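Local coordinates for protein intermedilysin (Streptococcus intermedius, PDB 5IMW) that probably lyses host cells by binding cholesterol-containing membranes, changing conformation and assembling there into an oligomeric pore, as other cholesterol-dependent cytolysins do, at residues A[3-8]-A[211-216]; A[94-99]-A[118-123]; A[366-371]-A[409-414]; A[376-381]-A[426-431]. All blocks are in the same frame, centred on the assembly; numbering follows the deposited sequence.

From the N terminus, the chain starts in helix 2-14, whose first turns meet the loop 211-216 in interaction 1 and so close a loop of some 200 residues. Within that loop lies interaction 2, a short return in which 94-99 and 118-123 meet at the open end of the hairpin of strands 99-103 and 114-117. Interactions 1 and 2 touch: Phe216 and Leu215 pack on Val94 and Arg96. Interactions 3 and 4 follow much later, with centres about 84 to 88 Å from those of the first pair, in the C-terminal beta sandwich. Their segments alternate along the chain, so the two contacts cross, one in each sheet, and Leu367 packs on Phe377 between them.

Interaction 1: residues A[3-8]-A[211-216]; sequences AAKKAL and SPSALF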
loop_
_atom_site.group_PDB
_atom_site.type_symbol
_atom_site.label_atom_id
_atom_site.label_comp_id
_atom_site.label_asym_id
_atom_site.label_seq_id
_atom_site.Cartn_x
_atom_site.Cartn_y
_atom_site.Cartn_z
ATOM N N ALA A 3 -29.440 -18.196 -35.467
ATOM C CA ALA A 3 -28.980 -19.358 -34.714
ATOM C C ALA A 3 -27.507 -19.244 -34.344
ATOM O O ALA A 3 -27.071 -19.847 -33.357
ATOM C CB ALA A 3 -29.224 -20.635 -35.515
ATOM N N ALA A 4 -26.726 -18.489 -35.122
ATOM C CA ALA A 4 -25.323 -18.281 -34.777
ATOM C C ALA A 4 -25.191 -17.538 -33.455
ATOM O O ALA A 4 -24.316 -17.854 -32.640
ATOM C CB ALA A 4 -24.616 -17.514 -35.894
ATOM N N LYS A 5 -26.050 -16.542 -33.227
ATOM C CA LYS A 5 -26.042 -15.828 -31.955
ATOM C C LYS A 5 -26.292 -16.788 -30.799
ATOM O O LYS A 5 -25.572 -16.773 -29.793
ATOM C CB LYS A 5 -27.102 -14.723 -31.963
ATOM C CG LYS A 5 -27.037 -13.764 -33.144
ATOM C CD LYS A 5 -25.885 -12.782 -33.024
ATOM C CE LYS A 5 -25.877 -11.816 -34.196
ATOM N NZ LYS A 5 -25.471 -10.443 -33.793
ATOM N N LYS A 6 -27.316 -17.633 -30.928
ATOM C CA LYS A 6 -27.626 -18.603 -29.883
ATOM C C LYS A 6 -26.433 -19.508 -29.605
ATOM O O LYS A 6 -25.993 -19.641 -28.458
ATOM C CB LYS A 6 -28.848 -19.430 -30.291
ATOM C CG LYS A 6 -29.090 -20.661 -29.427
ATOM C CD LYS A 6 -30.363 -21.385 -29.830
ATOM C CE LYS A 6 -30.397 -22.793 -29.258
ATOM N NZ LYS A 6 -30.009 -22.832 -27.821
ATOM N N ALA A 7 -25.898 -20.144 -30.650
ATOM C CA ALA A 7 -24.787 -21.071 -30.464
ATOM C C ALA A 7 -23.610 -20.395 -29.773
ATOM O O ALA A 7 -23.000 -20.972 -28.865
ATOM C CB ALA A 7 -24.356 -21.646 -31.812
ATOM N N LEU A 8 -23.276 -19.171 -30.185
ATOM C CA LEU A 8 -22.141 -18.477 -29.585
ATOM C C LEU A 8 -22.415 -18.122 -28.126
ATOM O O LEU A 8 -21.497 -18.127 -27.300
ATOM C CB LEU A 8 -21.813 -17.223 -30.394
ATOM C CG LEU A 8 -20.680 -16.333 -29.882
ATOM C CD1 LEU A 8 -19.438 -17.142 -29.576
ATOM C CD2 LEU A 8 -20.366 -15.257 -30.911
ATOM N N SER A 211 -26.248 -9.771 -24.505
ATOM C CA SER A 211 -25.829 -11.154 -24.658
ATOM C C SER A 211 -24.346 -11.175 -25.007
ATOM O O SER A 211 -23.833 -10.207 -25.581
ATOM C CB SER A 211 -26.664 -11.845 -25.738
ATOM O OG SER A 211 -26.063 -13.055 -26.161
ATOM N N PRO A 212 -23.616 -12.240 -24.666
ATOM C CA PRO A 212 -22.205 -12.305 -25.081
ATOM C C PRO A 212 -22.012 -12.128 -26.577
ATOM O O PRO A 212 -21.053 -11.471 -27.002
ATOM C CB PRO A 212 -21.774 -13.700 -24.609
ATOM C CG PRO A 212 -22.678 -14.005 -23.470
ATOM C CD PRO A 212 -23.996 -13.383 -23.818
ATOM N N SER A 213 -22.904 -12.698 -27.391
ATOM C CA SER A 213 -22.806 -12.535 -28.838
ATOM C C SER A 213 -22.822 -11.067 -29.242
ATOM O O SER A 213 -22.200 -10.695 -30.243
ATOM C CB SER A 213 -23.949 -13.278 -29.528
ATOM O OG SER A 213 -25.191 -12.977 -28.912
ATOM N N ALA A 214 -23.529 -10.224 -28.486
ATOM C CA ALA A 214 -23.612 -8.807 -28.825
ATOM C C ALA A 214 -22.227 -8.194 -28.988
ATOM O O ALA A 214 -22.025 -7.309 -29.828
ATOM C CB ALA A 214 -24.405 -8.059 -27.754
ATOM N N LEU A 215 -21.259 -8.654 -28.194
ATOM C CA LEU A 215 -19.898 -8.143 -28.286
ATOM C C LEU A 215 -19.164 -8.627 -29.529
ATOM O O LEU A 215 -18.067 -8.130 -29.808
ATOM C CB LEU A 215 -19.108 -8.542 -27.038
ATOM C CG LEU A 215 -19.450 -7.784 -25.756
ATOM C CD1 LEU A 215 -18.872 -8.503 -24.550
ATOM C CD2 LEU A 215 -18.936 -6.354 -25.818
ATOM N N PHE A 216 -19.728 -9.578 -30.271
ATOM C CA PHE A 216 -19.130 -10.081 -31.499
ATOM C C PHE A 216 -20.068 -9.810 -32.668
ATOM O O PHE A 216 -21.288 -9.968 -32.548
ATOM C CB PHE A 216 -18.833 -11.580 -31.389
ATOM C CG PHE A 216 -17.879 -11.928 -30.280
ATOM C CD1 PHE A 216 -16.510 -11.852 -30.476
ATOM C CD2 PHE A 216 -18.350 -12.334 -29.042
ATOM C CE1 PHE A 216 -15.628 -12.172 -29.458
ATOM C CE2 PHE A 216 -17.472 -12.656 -28.020
ATOM C CZ PHE A 216 -16.110 -12.574 -28.230
#
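Leu8 reaches over to Phe216 with a single methyl, CD2, which sits 4.0 Å from Phe216 CB and approaches the ring obliquely. Leu8 CG stands anti to the backbone N (chi1 178°), a torsion that carries the branch off helix 2-14 toward the 3-10 turn at 212-215, and the two side chains cross at about a right angle. The same methyl, Leu8 CD2, lies 4.2 Å from Ser213 CA, so one carbon serves both residues. Leu225 touches both Leu8 and Phe216, and Ile220 also packs on Leu8, which makes this the buried half of the contact.

The other half is more open to solvent. Lys5, partly exposed, contributes mainly the aliphatic part of its chain: its CD is 4.0 Å from Ser213 CB, and its CB is equally far from Ser213 OG. The ammonium adds little, because Lys5 NZ stays 4.4 Å from Phe216 O. Ser213 instead spends its hydroxyl on Asn9, one turn further along the helix from Lys5, by a hydrogen bond to OD1.

With 232 Å² buried and carbon meeting carbon at its closest points, the chemistry implies a junction held by apolar packing, to which the Ser213-Asn9 bond just beyond adds a polar tie.

Interaction 2: residues A[94-99]-A[118-123]; sequences VNRGKT and ENPSNS
Pro120 lays its ring across the bend of 94-99, overlapping Arg96 on one flank and Thr99 on another. Its CD is 4.1 Å from Arg96 CB, and its CB meets Arg96 CD at 4.2 Å, so the aliphatic stem of the arginine runs over the ring at a slant. Pro120 CG approaches Thr99 OG1, and the Gly97 carbonyl oxygen comes close to both CG and CD; at this resolution these separations show proximity and little more.

Further out, the Arg96 chain bends at chi3 (-136°) and brings NH1 to 3.1 Å from Pro120 O. The angle is too poor for a hydrogen bond, and the carbonyl approaches the guanidinium obliquely. Val94 O lies 4.1 Å above the Arg96 guanidinium plane, offset toward its rim.

Beyond the proline, Lys98 and Glu118 run side by side and point the same way, with the carboxylate against the methylenes. Lys98 bends at chi3 and chi4, and its NZ ends 5.6 Å from Glu118 OE1, so the opposite charges do not form a contact pair. Next to this pair the backbones of Thr99 and Val117 are hydrogen-bonded, which places the contact at the open end of the hairpin of strands 99-103 and 114-117. From there the chain passes through Ser121, at the N-cap position, into helix 122-140.

The chemistry implies that the proline ring supplies the largest single share of the packing here, while the nearby charges probably contribute only a diffuse attraction.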
loop_
_atom_site.group_PDB
_atom_site.type_symbol
_atom_site.label_atom_id
_atom_site.label_comp_id
_atom_site.label_asym_id
_atom_site.label_seq_id
_atom_site.Cartn_x
_atom_site.Cartn_y
_atom_site.Cartn_z
ATOM N N VAL A 94 -10.561 -10.127 -33.775
ATOM C CA VAL A 94 -11.843 -10.647 -34.235
ATOM C C VAL A 94 -12.776 -9.471 -34.465
ATOM O O VAL A 94 -12.666 -8.433 -33.806
ATOM C CB VAL A 94 -12.431 -11.652 -33.211
ATOM C CG1 VAL A 94 -12.619 -10.987 -31.849
ATOM C CG2 VAL A 94 -13.741 -12.224 -33.708
ATOM N N ASN A 95 -13.703 -9.637 -35.405
ATOM C CA ASN A 95 -14.731 -8.634 -35.631
ATOM C C ASN A 95 -15.563 -8.443 -34.367
ATOM O O ASN A 95 -15.564 -9.279 -33.459
ATOM C CB ASN A 95 -15.625 -9.045 -36.799
ATOM C CG ASN A 95 -14.831 -9.427 -38.029
ATOM O OD1 ASN A 95 -14.343 -10.551 -38.143
ATOM N ND2 ASN A 95 -14.689 -8.489 -38.956
ATOM N N ARG A 96 -16.279 -7.323 -34.311
ATOM C CA ARG A 96 -17.063 -6.980 -33.134
ATOM C C ARG A 96 -18.412 -6.410 -33.546
ATOM O O ARG A 96 -18.621 -6.005 -34.692
ATOM C CB ARG A 96 -16.332 -5.971 -32.242
ATOM C CG ARG A 96 -15.501 -6.596 -31.137
ATOM C CD ARG A 96 -15.094 -5.551 -30.113
ATOM N NE ARG A 96 -13.692 -5.687 -29.741
ATOM C CZ ARG A 96 -12.677 -5.333 -30.523
ATOM N NH1 ARG A 96 -12.904 -4.820 -31.727
ATOM N NH2 ARG A 96 -11.431 -5.496 -30.102
ATOM N N GLY A 97 -19.328 -6.389 -32.581
ATOM C CA GLY A 97 -20.629 -5.784 -32.741
ATOM C C GLY A 97 -20.683 -4.405 -32.123
ATOM O O GLY A 97 -19.654 -3.789 -31.814
ATOM N N LYS A 98 -21.901 -3.911 -31.929
ATOM C CA LYS A 98 -22.076 -2.582 -31.367
ATOM C C LYS A 98 -21.713 -2.573 -29.888
ATOM O O LYS A 98 -21.880 -3.567 -29.176
ATOM C CB LYS A 98 -23.517 -2.109 -31.549
ATOM C CG LYS A 98 -24.046 -2.273 -32.969
ATOM C CD LYS A 98 -25.232 -1.355 -33.258
ATOM C CE LYS A 98 -26.547 -1.910 -32.725
ATOM N NZ LYS A 98 -26.603 -2.032 -31.239
ATOM N N THR A 99 -21.217 -1.426 -29.426
ATOM C CA THR A 99 -20.855 -1.230 -28.027
ATOM C C THR A 99 -21.550 0.027 -27.528
ATOM O O THR A 99 -21.358 1.108 -28.093
ATOM C CB THR A 99 -19.338 -1.110 -27.848
ATOM O OG1 THR A 99 -18.677 -2.112 -28.632
ATOM C CG2 THR A 99 -18.957 -1.300 -26.391
ATOM N N GLU A 118 -20.319 1.383 -34.069
ATOM C CA GLU A 118 -20.716 0.262 -34.912
ATOM C C GLU A 118 -19.589 -0.751 -35.072
ATOM O O GLU A 118 -19.823 -1.961 -34.988
ATOM C CB GLU A 118 -21.168 0.776 -36.279
ATOM C CG GLU A 118 -22.117 -0.154 -37.020
ATOM C CD GLU A 118 -23.386 -0.434 -36.238
ATOM O OE1 GLU A 118 -23.678 -1.621 -35.981
ATOM O OE2 GLU A 118 -24.083 0.533 -35.866
ATOM N N ASN A 119 -18.361 -0.277 -35.302
ATOM C CA ASN A 119 -17.193 -1.132 -35.512
ATOM C C ASN A 119 -16.130 -0.725 -34.497
ATOM O O ASN A 119 -15.179 -0.003 -34.835
ATOM C CB ASN A 119 -16.675 -1.017 -36.944
ATOM C CG ASN A 119 -17.733 -1.366 -37.978
ATOM O OD1 ASN A 119 -18.503 -2.309 -37.801
ATOM N ND2 ASN A 119 -17.775 -0.601 -39.064
ATOM N N PRO A 120 -16.255 -1.171 -33.247
ATOM C CA PRO A 120 -15.359 -0.684 -32.189
ATOM C C PRO A 120 -13.888 -0.899 -32.514
ATOM O O PRO A 120 -13.457 -2.005 -32.843
ATOM C CB PRO A 120 -15.785 -1.501 -30.965
ATOM C CG PRO A 120 -17.201 -1.855 -31.227
ATOM C CD PRO A 120 -17.309 -2.050 -32.713
ATOM N N SER A 121 -13.120 0.183 -32.412
ATOM C CA SER A 121 -11.666 0.128 -32.445
ATOM C C SER A 121 -11.153 1.301 -31.622
ATOM O O SER A 121 -11.909 2.207 -31.264
ATOM C CB SER A 121 -11.126 0.167 -33.878
ATOM O OG SER A 121 -11.503 1.360 -34.535
ATOM N N ASN A 122 -9.856 1.277 -31.312
ATOM C CA ASN A 122 -9.288 2.335 -30.485
ATOM C C ASN A 122 -9.639 3.707 -31.052
ATOM O O ASN A 122 -10.345 4.497 -30.417
ATOM C CB ASN A 122 -7.771 2.165 -30.373
ATOM C CG ASN A 122 -7.184 2.949 -29.214
ATOM O OD1 ASN A 122 -7.803 3.072 -28.157
ATOM N ND2 ASN A 122 -5.988 3.491 -29.412
ATOM N N SER A 123 -9.173 3.991 -32.271
ATOM C CA SER A 123 -9.435 5.289 -32.887
ATOM C C SER A 123 -10.921 5.623 -32.874
ATOM O O SER A 123 -11.309 6.753 -32.553
ATOM C CB SER A 123 -8.900 5.302 -34.321
ATOM O OG SER A 123 -7.511 5.025 -34.350
#

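Interaction 3: residues A[366-371]-A[409-414]; sequences TLNHDG and HYSTTL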
loop_
_atom_site.group_PDB
_atom_site.type_symbol
_atom_site.label_atom_id
_atom_site.label_comp_id
_atom_site.label_asym_id
_atom_site.label_seq_id
_atom_site.Cartn_x
_atom_site.Cartn_y
_atom_site.Cartn_z
ATOM N N THR A 366 14.078 4.668 38.662
ATOM C CA THR A 366 14.295 5.225 39.987
ATOM C C THR A 366 13.356 4.544 40.974
ATOM O O THR A 366 12.144 4.477 40.737
ATOM C CB THR A 366 14.065 6.740 39.974
ATOM O OG1 THR A 366 15.212 7.397 39.419
ATOM C CG2 THR A 366 13.800 7.279 41.373
ATOM N N LEU A 367 13.914 4.040 42.070
ATOM C CA LEU A 367 13.138 3.433 43.141
ATOM C C LEU A 367 13.123 4.377 44.334
ATOM O O LEU A 367 14.177 4.861 44.758
ATOM C CB LEU A 367 13.720 2.080 43.556
ATOM C CG LEU A 367 14.392 1.241 42.467
ATOM C CD1 LEU A 367 14.869 -0.089 43.040
ATOM C CD2 LEU A 367 13.448 0.996 41.300
ATOM N N ASN A 368 11.932 4.643 44.866
ATOM C CA ASN A 368 11.766 5.526 46.011
ATOM C C ASN A 368 10.931 4.829 47.072
ATOM O O ASN A 368 9.998 4.086 46.752
ATOM C CB ASN A 368 11.095 6.848 45.608
ATOM C CG ASN A 368 11.914 7.643 44.607
ATOM O OD1 ASN A 368 12.977 7.205 44.169
ATOM N ND2 ASN A 368 11.418 8.817 44.238
ATOM N N HIS A 369 11.272 5.066 48.338
ATOM C CA HIS A 369 10.524 4.511 49.461
ATOM C C HIS A 369 10.408 5.580 50.534
ATOM O O HIS A 369 11.420 5.995 51.107
ATOM C CB HIS A 369 11.207 3.259 50.022
ATOM C CG HIS A 369 10.488 2.646 51.184
ATOM N ND1 HIS A 369 9.238 3.058 51.591
ATOM C CD2 HIS A 369 10.847 1.648 52.027
ATOM C CE1 HIS A 369 8.857 2.341 52.634
ATOM N NE2 HIS A 369 9.816 1.477 52.918
ATOM N N ASP A 370 9.179 6.022 50.805
ATOM C CA ASP A 370 8.910 7.034 51.824
ATOM C C ASP A 370 7.804 6.537 52.755
ATOM O O ASP A 370 6.721 7.112 52.859
ATOM C CB ASP A 370 8.544 8.371 51.186
ATOM C CG ASP A 370 9.764 9.156 50.745
ATOM O OD1 ASP A 370 10.769 9.161 51.489
ATOM O OD2 ASP A 370 9.721 9.764 49.656
ATOM N N GLY A 371 8.097 5.437 53.446
ATOM C CA GLY A 371 7.200 4.914 54.452
ATOM C C GLY A 371 7.988 4.465 55.667
ATOM O O GLY A 371 9.190 4.201 55.595
ATOM N N HIS A 409 13.958 7.253 53.970
ATOM C CA HIS A 409 14.272 8.133 52.846
ATOM C C HIS A 409 15.269 7.436 51.923
ATOM O O HIS A 409 16.440 7.808 51.834
ATOM C CB HIS A 409 14.819 9.473 53.359
ATOM C CG HIS A 409 13.842 10.247 54.189
ATOM N ND1 HIS A 409 12.521 9.875 54.322
ATOM C CD2 HIS A 409 13.991 11.372 54.929
ATOM C CE1 HIS A 409 11.900 10.736 55.108
ATOM N NE2 HIS A 409 12.769 11.654 55.490
ATOM N N TYR A 410 14.787 6.413 51.223
ATOM C CA TYR A 410 15.614 5.621 50.322
ATOM C C TYR A 410 15.289 5.973 48.878
ATOM O O TYR A 410 14.123 5.935 48.469
ATOM C CB TYR A 410 15.409 4.124 50.557
ATOM C CG TYR A 410 16.274 3.260 49.666
ATOM C CD1 TYR A 410 17.650 3.207 49.844
ATOM C CD2 TYR A 410 15.717 2.501 48.645
ATOM C CE1 TYR A 410 18.447 2.423 49.032
ATOM C CE2 TYR A 410 16.507 1.714 47.828
ATOM C CZ TYR A 410 17.871 1.680 48.026
ATOM O OH TYR A 410 18.665 0.900 47.220
ATOM N N SER A 411 16.323 6.311 48.109
ATOM C CA SER A 411 16.163 6.624 46.695
ATOM C C SER A 411 17.436 6.252 45.953
ATOM O O SER A 411 18.522 6.718 46.307
ATOM C CB SER A 411 15.848 8.108 46.485
ATOM O OG SER A 411 15.836 8.431 45.106
ATOM N N THR A 412 17.293 5.423 44.921
ATOM C CA THR A 412 18.421 4.976 44.119
ATOM C C THR A 412 17.986 4.857 42.665
ATOM O O THR A 412 16.838 4.512 42.370
ATOM C CB THR A 412 18.970 3.634 44.618
ATOM O OG1 THR A 412 19.968 3.154 43.711
ATOM C CG2 THR A 412 17.854 2.613 44.739
ATOM N N THR A 413 18.920 5.142 41.761
ATOM C CA THR A 413 18.645 5.200 40.330
ATOM C C THR A 413 19.437 4.119 39.609
ATOM O O THR A 413 20.659 4.020 39.771
ATOM C CB THR A 413 18.983 6.591 39.769
ATOM O OG1 THR A 413 17.769 7.309 39.518
ATOM C CG2 THR A 413 19.798 6.514 38.473
ATOM N N LEU A 414 18.739 3.322 38.809
ATOM C CA LEU A 414 19.348 2.307 37.962
ATOM C C LEU A 414 19.318 2.802 36.525
ATOM O O LEU A 414 18.258 3.187 36.024
ATOM C CB LEU A 414 18.603 0.978 38.076
ATOM C CG LEU A 414 18.346 0.490 39.501
ATOM C CD1 LEU A 414 16.897 0.069 39.684
ATOM C CD2 LEU A 414 19.276 -0.651 39.830
#
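Thr366 OG1 donates to Thr413 OG1 across 2.6 Å, the shortest polar bond between the two strands. The hydroxyl of Thr366 lies anti to the carbonyl carbon (chi1 -79°), which turns it toward its partner as the two side chains cross at a slant. The backbones at this point form a non-hydrogen-bonded pair, in which the CA atoms of Thr366 and Thr413 are 4.4 Å apart.

The backbone bonds begin at the next pair. Leu367 N bonds to Thr412 O at 3.0 Å with an N-H...O angle of 170°, and Thr412 N returns to Leu367 O. His369 N repeats the pattern to Tyr410 O at 3.0 Å. The weak return bond from Tyr410 N to His369 O is 3.4 Å long. Just past it Asp370 and His409 cross at about a right angle, their planes 81° apart. His409 is a zinc ligand seen in a crystal structure of this protein, although no zinc is bound to this chain in the model.

On the face bearing Leu367 and Tyr410, Leu367 CD2 meets Leu414 CD1 at 3.9 Å. Trp399 touches Leu367, Tyr410, Thr412 and Leu414 from strand 392-406. Strand 410-414 is outermost in its sheet, beside 365-369; an antiparallel edge pair whose inner face packs on a second sheet is typical of the C-terminal beta sandwich of cholesterol-dependent cytolysins.

Interaction 4: residues A[376-381]-A[426-431]; sequences RFYVYW and KVLGAT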
loop_
_atom_site.group_PDB
_atom_site.type_symbol
_atom_site.label_atom_id
_atom_site.label_comp_id
_atom_site.label_asym_id
_atom_site.label_seq_id
_atom_site.Cartn_x
_atom_site.Cartn_y
_atom_site.Cartn_z
ATOM N N ARG A 376 11.783 -4.504 51.114
ATOM C CA ARG A 376 12.857 -5.288 50.518
ATOM C C ARG A 376 12.577 -5.433 49.031
ATOM O O ARG A 376 11.477 -5.839 48.643
ATOM C CB ARG A 376 12.963 -6.667 51.180
ATOM C CG ARG A 376 14.193 -6.853 52.061
ATOM C CD ARG A 376 15.279 -7.640 51.348
ATOM N NE ARG A 376 16.298 -8.131 52.274
ATOM C CZ ARG A 376 16.178 -9.231 53.013
ATOM N NH1 ARG A 376 15.075 -9.967 52.950
ATOM N NH2 ARG A 376 17.164 -9.595 53.822
ATOM N N PHE A 377 13.562 -5.094 48.202
ATOM C CA PHE A 377 13.396 -5.081 46.757
ATOM C C PHE A 377 14.158 -6.235 46.119
ATOM O O PHE A 377 15.232 -6.630 46.586
ATOM C CB PHE A 377 13.895 -3.766 46.145
ATOM C CG PHE A 377 13.058 -2.561 46.488
ATOM C CD1 PHE A 377 12.070 -2.614 47.458
ATOM C CD2 PHE A 377 13.265 -1.366 45.823
ATOM C CE1 PHE A 377 11.313 -1.494 47.758
ATOM C CE2 PHE A 377 12.509 -0.247 46.118
ATOM C CZ PHE A 377 11.532 -0.314 47.087
ATOM N N TYR A 378 13.588 -6.773 45.044
ATOM C CA TYR A 378 14.288 -7.697 44.165
ATOM C C TYR A 378 14.003 -7.295 42.724
ATOM O O TYR A 378 12.859 -6.996 42.369
ATOM C CB TYR A 378 13.878 -9.152 44.409
ATOM C CG TYR A 378 14.111 -9.634 45.825
ATOM C CD1 TYR A 378 13.253 -9.269 46.854
ATOM C CD2 TYR A 378 15.187 -10.461 46.131
ATOM C CE1 TYR A 378 13.463 -9.705 48.149
ATOM C CE2 TYR A 378 15.402 -10.902 47.426
ATOM C CZ TYR A 378 14.536 -10.520 48.429
ATOM O OH TYR A 378 14.741 -10.955 49.721
ATOM N N VAL A 379 15.050 -7.277 41.903
ATOM C CA VAL A 379 14.980 -6.742 40.545
ATOM C C VAL A 379 15.987 -7.487 39.681
ATOM O O VAL A 379 17.163 -7.597 40.040
ATOM C CB VAL A 379 15.251 -5.223 40.521
ATOM C CG1 VAL A 379 15.622 -4.752 39.122
ATOM C CG2 VAL A 379 14.030 -4.458 41.024
ATOM N N TYR A 380 15.525 -7.992 38.540
ATOM C CA TYR A 380 16.369 -8.750 37.629
ATOM C C TYR A 380 16.081 -8.304 36.204
ATOM O O TYR A 380 15.058 -7.673 35.920
ATOM C CB TYR A 380 16.137 -10.263 37.762
ATOM C CG TYR A 380 15.764 -10.722 39.155
ATOM C CD1 TYR A 380 14.466 -10.580 39.631
ATOM C CD2 TYR A 380 16.703 -11.313 39.988
ATOM C CE1 TYR A 380 14.118 -11.001 40.899
ATOM C CE2 TYR A 380 16.364 -11.741 41.259
ATOM C CZ TYR A 380 15.068 -11.581 41.708
ATOM O OH TYR A 380 14.719 -12.003 42.971
ATOM N N TRP A 381 16.998 -8.641 35.305
ATOM C CA TRP A 381 16.853 -8.316 33.891
ATOM C C TRP A 381 17.880 -9.136 33.115
ATOM O O TRP A 381 18.600 -9.962 33.683
ATOM C CB TRP A 381 17.023 -6.816 33.646
ATOM C CG TRP A 381 18.427 -6.328 33.820
ATOM C CD1 TRP A 381 19.404 -6.287 32.867
ATOM C CD2 TRP A 381 19.012 -5.801 35.016
ATOM N NE1 TRP A 381 20.561 -5.770 33.397
ATOM C CE2 TRP A 381 20.347 -5.464 34.714
ATOM C CE3 TRP A 381 18.537 -5.581 36.313
ATOM C CZ2 TRP A 381 21.211 -4.922 35.662
ATOM C CZ3 TRP A 381 19.397 -5.043 37.251
ATOM C CH2 TRP A 381 20.719 -4.719 36.921
ATOM N N LYS A 426 10.297 -7.393 41.695
ATOM C CA LYS A 426 9.686 -7.914 42.907
ATOM C C LYS A 426 9.905 -6.896 44.016
ATOM O O LYS A 426 10.976 -6.289 44.106
ATOM C CB LYS A 426 10.289 -9.260 43.314
ATOM C CG LYS A 426 9.319 -10.202 44.019
ATOM C CD LYS A 426 10.038 -11.117 45.014
ATOM C CE LYS A 426 10.824 -12.222 44.321
ATOM N NZ LYS A 426 12.285 -12.153 44.604
ATOM N N VAL A 427 8.894 -6.713 44.860
ATOM C CA VAL A 427 8.967 -5.732 45.939
ATOM C C VAL A 427 8.067 -6.203 47.071
ATOM O O VAL A 427 6.890 -6.505 46.855
ATOM C CB VAL A 427 8.570 -4.320 45.455
ATOM C CG1 VAL A 427 7.181 -4.315 44.874
ATOM C CG2 VAL A 427 8.701 -3.290 46.576
ATOM N N LEU A 428 8.626 -6.283 48.277
ATOM C CA LEU A 428 7.887 -6.777 49.428
ATOM C C LEU A 428 8.275 -5.973 50.660
ATOM O O LEU A 428 9.361 -5.391 50.735
ATOM C CB LEU A 428 8.139 -8.273 49.672
ATOM C CG LEU A 428 8.805 -9.086 48.560
ATOM C CD1 LEU A 428 10.311 -8.899 48.584
ATOM C CD2 LEU A 428 8.445 -10.561 48.682
ATOM N N GLY A 429 7.364 -5.945 51.630
ATOM C CA GLY A 429 7.594 -5.240 52.876
ATOM C C GLY A 429 7.427 -6.121 54.096
ATOM O O GLY A 429 7.852 -7.281 54.096
ATOM N N ALA A 430 6.817 -5.579 55.147
ATOM C CA ALA A 430 6.587 -6.324 56.376
ATOM C C ALA A 430 5.267 -5.878 56.984
ATOM O O ALA A 430 4.957 -4.683 57.004
ATOM C CB ALA A 430 7.729 -6.123 57.379
ATOM N N THR A 431 4.498 -6.844 57.480
ATOM C CA THR A 431 3.194 -6.570 58.074
ATOM C C THR A 431 3.152 -7.054 59.520
ATOM O O THR A 431 3.085 -6.252 60.451
ATOM C CB THR A 431 2.073 -7.236 57.256
#
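Lys426 lies obliquely across Tyr378 in an antiparallel pair of the C-terminal beta sandwich, formed by strands 376-381 and 426-429. The lysine chain bends at chi3 (-74°) and again at chi4, which brings its ammonium back to the tyrosine ring: Lys426 NZ is 3.9 Å from the centroid of the Tyr378 ring, an off-centre cation-pi contact 32° from the ring normal. The same Lys426 NZ donates to Tyr380 OH at 2.9 Å, arriving at the edge of that ring near its plane. Two aromatic residues of one strand therefore hold a single charge, which probably steadies the otherwise flexible lysine.

Leu428 meets Tyr378 differently. The two side chains cross at about a right angle, and Leu428 CD1 sits at the ring edge beside CE1. On the opposite face, which packs on the other sheet, Phe377 and Val427 lie alongside one another and point the same way, with Val427 CG2 oblique to the ring; Ile441 and Tyr442 of strand 439-444 touch Val427.

Backbone hydrogen bonds join the two strands. Arg376 and Leu428 exchange nearly straight bonds, the one from Leu428 N to Arg376 O being 2.9 Å long. At the other end Tyr378 and Lys426 exchange bonds less regularly: Tyr378 N reaches Lys426 O at 2.8 Å from 41° out of the carbonyl plane.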